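Local structure of aminotransferase (Paracoccus denitrificans, 4GRX) at residues V115-D119 and M289-I293; S267-I271 and T280-L284. The protein is a pyridoxal phosphate-bound class III omega-aminotransferase that probably moves amino groups between amine and carbonyl substrates. All blocks are in the same frame, centred on the assembly; numbering follows the deposited sequence.

Contact 1: residues V115-D119 and M289-I293. With NA (sodium ion), chain E.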
loop_
_atom_site.group_PDB
_atom_site.type_symbol
_atom_site.label_atom_id
_atom_site.label_comp_id
_atom_site.label_asym_id
_atom_site.label_seq_id
_atom_site.Cartn_x
_atom_site.Cartn_y
_atom_site.Cartn_z
ATOM N N VAL A 115 -20.370 -13.006 0.686
ATOM C CA VAL A 115 -19.496 -14.177 0.452
ATOM C C VAL A 115 -18.647 -14.546 1.674
ATOM O O VAL A 115 -18.088 -15.641 1.745
ATOM C CB VAL A 115 -18.555 -13.995 -0.769
ATOM C CG1 VAL A 115 -19.352 -13.749 -2.042
ATOM C CG2 VAL A 115 -17.551 -12.870 -0.542
ATOM N N SER A 116 -18.545 -13.615 2.618
ATOM C CA SER A 116 -17.801 -13.833 3.843
ATOM C C SER A 116 -18.608 -14.802 4.682
ATOM O O SER A 116 -19.810 -14.928 4.472
ATOM C CB SER A 116 -17.590 -12.508 4.592
ATOM O OG SER A 116 -18.541 -12.321 5.632
ATOM N N PRO A 117 -17.960 -15.495 5.627
ATOM C CA PRO A 117 -18.703 -16.354 6.552
ATOM C C PRO A 117 -19.563 -15.604 7.579
ATOM O O PRO A 117 -20.396 -16.223 8.234
ATOM C CB PRO A 117 -17.597 -17.142 7.265
ATOM C CG PRO A 117 -16.354 -16.307 7.106
ATOM C CD PRO A 117 -16.500 -15.654 5.772
ATOM N N PHE A 118 -19.375 -14.294 7.718
ATOM C CA PHE A 118 -20.101 -13.513 8.734
ATOM C C PHE A 118 -21.536 -13.187 8.306
ATOM O O PHE A 118 -21.792 -12.988 7.108
ATOM C CB PHE A 118 -19.361 -12.201 9.037
ATOM C CG PHE A 118 -17.874 -12.357 9.264
ATOM C CD1 PHE A 118 -17.383 -13.229 10.236
ATOM C CD2 PHE A 118 -16.971 -11.606 8.523
ATOM C CE1 PHE A 118 -16.028 -13.364 10.451
ATOM C CE2 PHE A 118 -15.608 -11.734 8.735
ATOM C CZ PHE A 118 -15.135 -12.615 9.704
ATOM N N ASP A 119 -22.465 -13.109 9.262
ATOM C CA ASP A 119 -23.852 -12.717 8.919
ATOM C C ASP A 119 -24.019 -11.256 8.508
ATOM O O ASP A 119 -24.822 -10.943 7.635
ATOM C CB ASP A 119 -24.850 -13.073 10.030
ATOM C CG ASP A 119 -25.337 -14.509 9.934
ATOM O OD1 ASP A 119 -24.691 -15.312 9.217
ATOM O OD2 ASP A 119 -26.364 -14.837 10.571
ATOM N N MET A 289 -14.329 -19.987 13.027
ATOM C CA MET A 289 -14.897 -18.646 12.836
ATOM C C MET A 289 -13.945 -17.548 13.348
ATOM O O MET A 289 -13.690 -17.462 14.547
ATOM C CB MET A 289 -16.263 -18.528 13.533
ATOM C CG MET A 289 -17.028 -17.246 13.199
ATOM S SD MET A 289 -17.445 -17.061 11.437
ATOM C CE MET A 289 -18.880 -18.127 11.275
ATOM N N PRO A 290 -13.406 -16.714 12.435
ATOM C CA PRO A 290 -12.529 -15.636 12.876
ATOM C C PRO A 290 -13.362 -14.444 13.273
ATOM O O PRO A 290 -14.553 -14.413 12.983
ATOM C CB PRO A 290 -11.717 -15.316 11.624
ATOM C CG PRO A 290 -12.665 -15.600 10.510
ATOM C CD PRO A 290 -13.512 -16.766 10.962
ATOM N N ASP A 291 -12.739 -13.491 13.952
ATOM C CA ASP A 291 -13.374 -12.250 14.301
ATOM C C ASP A 291 -13.262 -11.253 13.148
ATOM O O ASP A 291 -14.034 -10.307 13.070
ATOM C CB ASP A 291 -12.736 -11.687 15.560
ATOM C CG ASP A 291 -12.855 -12.623 16.744
ATOM O OD1 ASP A 291 -13.999 -13.033 17.046
ATOM O OD2 ASP A 291 -11.816 -12.929 17.397
ATOM N N ALA A 292 -12.295 -11.460 12.261
ATOM C CA ALA A 292 -12.136 -10.630 11.063
ATOM C C ALA A 292 -11.357 -11.364 9.968
ATOM O O ALA A 292 -10.737 -12.399 10.229
ATOM C CB ALA A 292 -11.461 -9.311 11.401
ATOM N N ILE A 293 -11.399 -10.828 8.751
ATOM C CA ILE A 293 -10.718 -11.433 7.614
ATOM C C ILE A 293 -9.919 -10.397 6.825
ATOM O O ILE A 293 -10.405 -9.297 6.554
ATOM C CB ILE A 293 -11.728 -12.166 6.704
ATOM C CG1 ILE A 293 -12.069 -13.516 7.327
ATOM C CG2 ILE A 293 -11.195 -12.349 5.285
ATOM C CD1 ILE A 293 -13.205 -14.253 6.650
HETATM NA NA NA E . -21.835 -13.523 4.920
HETATM O O HOH W 1 -22.447 -15.661 4.751
#
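Phe118, whose ring packs against 289-293, turns its backbone O the other way and binds the sodium ion at 2.2 Å. The same ion takes Ser116 O at 2.5 Å, a water, and the carbonyl oxygens of Val113 and Glu114. All four protein ligands are thus backbone oxygens, gathered where helix 103-115 ends and Ser116 leaves helical geometry, so the cation probably offsets the negative end of the helix dipole. An ST turn holds the loop in shape behind it, with Phe118 N donating to Ser116 OG over 3.0 Å.

With CG of Phe118 anti to its own carbonyl carbon (chi1 -47°), ring and metal-binding carbonyl leave CA in different directions, and the ring crosses to the segment that leads into strand 292-295. That strand belongs to the mixed sheet of the large domain, the core of fold type I pyridoxal phosphate enzymes, where it lies between 265-268 and 307-311.

Pro290 O sits at the ring edge beside CE1, close to the ring plane, while Pro290 CG approaches CZ. With CG of Met289 anti to its backbone N, a bend at chi2 (62°) brings SD beside the ring in an oblique Met-aromatic contact, 5.1 Å from SD to the Phe118 centroid and 67° off the ring normal. A further bend at chi3 points the methyl CE of Met289 toward Pro117 O. From the strand, Ile293 CD1 touches both residues of the loop, Pro117 CD at 3.7 Å and Phe118 CZ at 4.0 Å.

Contact 2: residues S267-I271 and T280-L284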
loop_
_atom_site.group_PDB
_atom_site.type_symbol
_atom_site.label_atom_id
_atom_site.label_comp_id
_atom_site.label_asym_id
_atom_site.label_seq_id
_atom_site.Cartn_x
_atom_site.Cartn_y
_atom_site.Cartn_z
ATOM N N SER A 267 -8.079 -13.740 10.625
ATOM C CA SER A 267 -7.686 -14.692 9.599
ATOM C C SER A 267 -7.121 -14.008 8.361
ATOM O O SER A 267 -7.830 -13.304 7.641
ATOM C CB SER A 267 -8.852 -15.611 9.220
ATOM O OG SER A 267 -8.409 -16.597 8.294
ATOM N N ASP A 268 -5.840 -14.222 8.117
ATOM C CA ASP A 268 -5.208 -13.685 6.925
ATOM C C ASP A 268 -5.521 -14.585 5.723
ATOM O O ASP A 268 -4.877 -15.607 5.504
ATOM C CB ASP A 268 -3.700 -13.515 7.144
ATOM C CG ASP A 268 -3.039 -12.700 6.041
ATOM O OD1 ASP A 268 -3.672 -12.539 4.964
ATOM O OD2 ASP A 268 -1.887 -12.247 6.249
ATOM N N GLU A 269 -6.527 -14.178 4.960
ATOM C CA GLU A 269 -7.025 -14.908 3.809
ATOM C C GLU A 269 -6.498 -14.297 2.510
ATOM O O GLU A 269 -7.138 -14.388 1.456
ATOM C CB GLU A 269 -8.557 -14.870 3.805
ATOM C CG GLU A 269 -9.226 -15.526 5.011
ATOM C CD GLU A 269 -9.244 -17.044 4.921
ATOM O OE1 GLU A 269 -8.795 -17.597 3.889
ATOM O OE2 GLU A 269 -9.704 -17.696 5.873
ATOM N N VAL A 270 -5.333 -13.670 2.569
ATOM C CA VAL A 270 -4.782 -13.032 1.378
ATOM C C VAL A 270 -4.468 -14.037 0.250
ATOM O O VAL A 270 -4.543 -13.686 -0.930
ATOM C CB VAL A 270 -3.572 -12.124 1.708
ATOM C CG1 VAL A 270 -2.713 -11.878 0.481
ATOM C CG2 VAL A 270 -4.049 -10.794 2.263
ATOM N N ILE A 271 -4.138 -15.278 0.618
ATOM C CA ILE A 271 -3.882 -16.347 -0.356
ATOM C C ILE A 271 -5.005 -17.387 -0.361
ATOM O O ILE A 271 -5.287 -18.016 -1.399
ATOM C CB ILE A 271 -2.535 -17.048 -0.100
ATOM C CG1 ILE A 271 -1.395 -16.150 -0.581
ATOM C CG2 ILE A 271 -2.488 -18.398 -0.802
ATOM C CD1 ILE A 271 -0.039 -16.681 -0.227
ATOM N N THR A 280 -14.190 -21.184 -0.355
ATOM C CA THR A 280 -14.170 -19.732 -0.505
ATOM C C THR A 280 -13.178 -19.093 0.478
ATOM O O THR A 280 -12.628 -18.019 0.220
ATOM C CB THR A 280 -15.572 -19.139 -0.315
ATOM O OG1 THR A 280 -16.498 -19.867 -1.124
ATOM C CG2 THR A 280 -15.617 -17.654 -0.695
ATOM N N TRP A 281 -12.949 -19.769 1.601
ATOM C CA TRP A 281 -12.054 -19.273 2.625
ATOM C C TRP A 281 -11.343 -20.413 3.238
ATOM O O TRP A 281 -11.904 -21.501 3.372
ATOM C CB TRP A 281 -12.827 -18.531 3.714
ATOM C CG TRP A 281 -13.660 -17.402 3.181
ATOM C CD1 TRP A 281 -15.046 -17.357 3.049
ATOM C CD2 TRP A 281 -13.185 -16.116 2.661
ATOM N NE1 TRP A 281 -15.449 -16.160 2.514
ATOM C CE2 TRP A 281 -14.385 -15.370 2.252
ATOM C CE3 TRP A 281 -11.935 -15.528 2.496
ATOM C CZ2 TRP A 281 -14.308 -14.101 1.700
ATOM C CZ3 TRP A 281 -11.877 -14.241 1.946
ATOM C CH2 TRP A 281 -13.035 -13.549 1.561
ATOM N N GLY A 282 -10.100 -20.155 3.644
ATOM C CA GLY A 282 -9.321 -21.115 4.414
ATOM C C GLY A 282 -9.975 -21.495 5.733
ATOM O O GLY A 282 -9.904 -22.657 6.149
ATOM N N CYS A 283 -10.630 -20.533 6.378
ATOM C CA CYS A 283 -11.338 -20.804 7.623
ATOM C C CYS A 283 -12.604 -21.664 7.432
ATOM O O CYS A 283 -13.053 -22.337 8.361
ATOM C CB CYS A 283 -11.632 -19.509 8.383
ATOM S SG CYS A 283 -12.602 -18.289 7.473
ATOM N N LEU A 284 -13.176 -21.661 6.235
ATOM C CA LEU A 284 -14.170 -22.672 5.908
ATOM C C LEU A 284 -13.509 -24.049 5.869
ATOM O O LEU A 284 -13.988 -24.969 6.524
ATOM C CB LEU A 284 -14.902 -22.367 4.591
ATOM C CG LEU A 284 -15.788 -21.111 4.585
ATOM C CD1 LEU A 284 -16.322 -20.797 3.191
ATOM C CD2 LEU A 284 -16.921 -21.178 5.600
#
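Glu269 offers both carboxylate oxygens to consecutive backbone amides of the short helix 282-285. Gly282 N reaches OE1 of Glu269 at 2.9 Å from the syn side, 25° out of the carboxylate plane. Cys283 N meets OE2 of Glu269 at 3.0 Å through the syn lone pair, with an N-H...O angle of 148°. A third donor, Ser267 OG, comes to the same OE2 from above the plane at 3.0 Å, so that this oxygen accepts from both segments.

The rotation of the carboxylate is therefore fixed at both oxygens, and a bend at chi2 (-78°) in the Glu269 chain helps to present it to the helix. The aliphatic part of Glu269 meets the indole edge-on: CB lies near the ring plane, 3.7 Å from CE3 of Trp281, and the two side chains cross at about a right angle. Thr280 CG2 lies over one face of that ring.

Further out, the backbone of Glu269 bonds to Ile294 of the neighbouring strand, tying the acid to the sheet within the beta-alpha-beta unit of strand 265-268, helix 282-285 and strand 292-295. In the preceding residue, Asp268 OD1 accepts from Val270 N at 3.1 Å, an Asx turn spanning Asp268 to Val270.

Trp281 occupies the N-cap position, and the amides beyond it lie in the first turn; three donors and the positive end of the helix would probably keep this buried carboxylate ionised.

In the fold
Trp281 connects the two contacts, whose centres are 9 Å apart: its NE1 probably donates to Val115 O across 2.8 Å, and the indole packs on Pro117, placing its side chain about 7 Å from the sodium ion. The sheet provides a second connection, since Ser267 N lies 3.0 Å from Ala292 O where strands 265-268 and 292-295 run side by side. Contact 2 is the nearer to the active site. The Glu269 side chain is about 14 Å from bound delta-amino valeric acid, whereas Asp268 OD2 is hydrogen-bonded to His163 and Asn133 and lies close to the pyridine nitrogen of the cofactor on Lys297, just past strand 292-295.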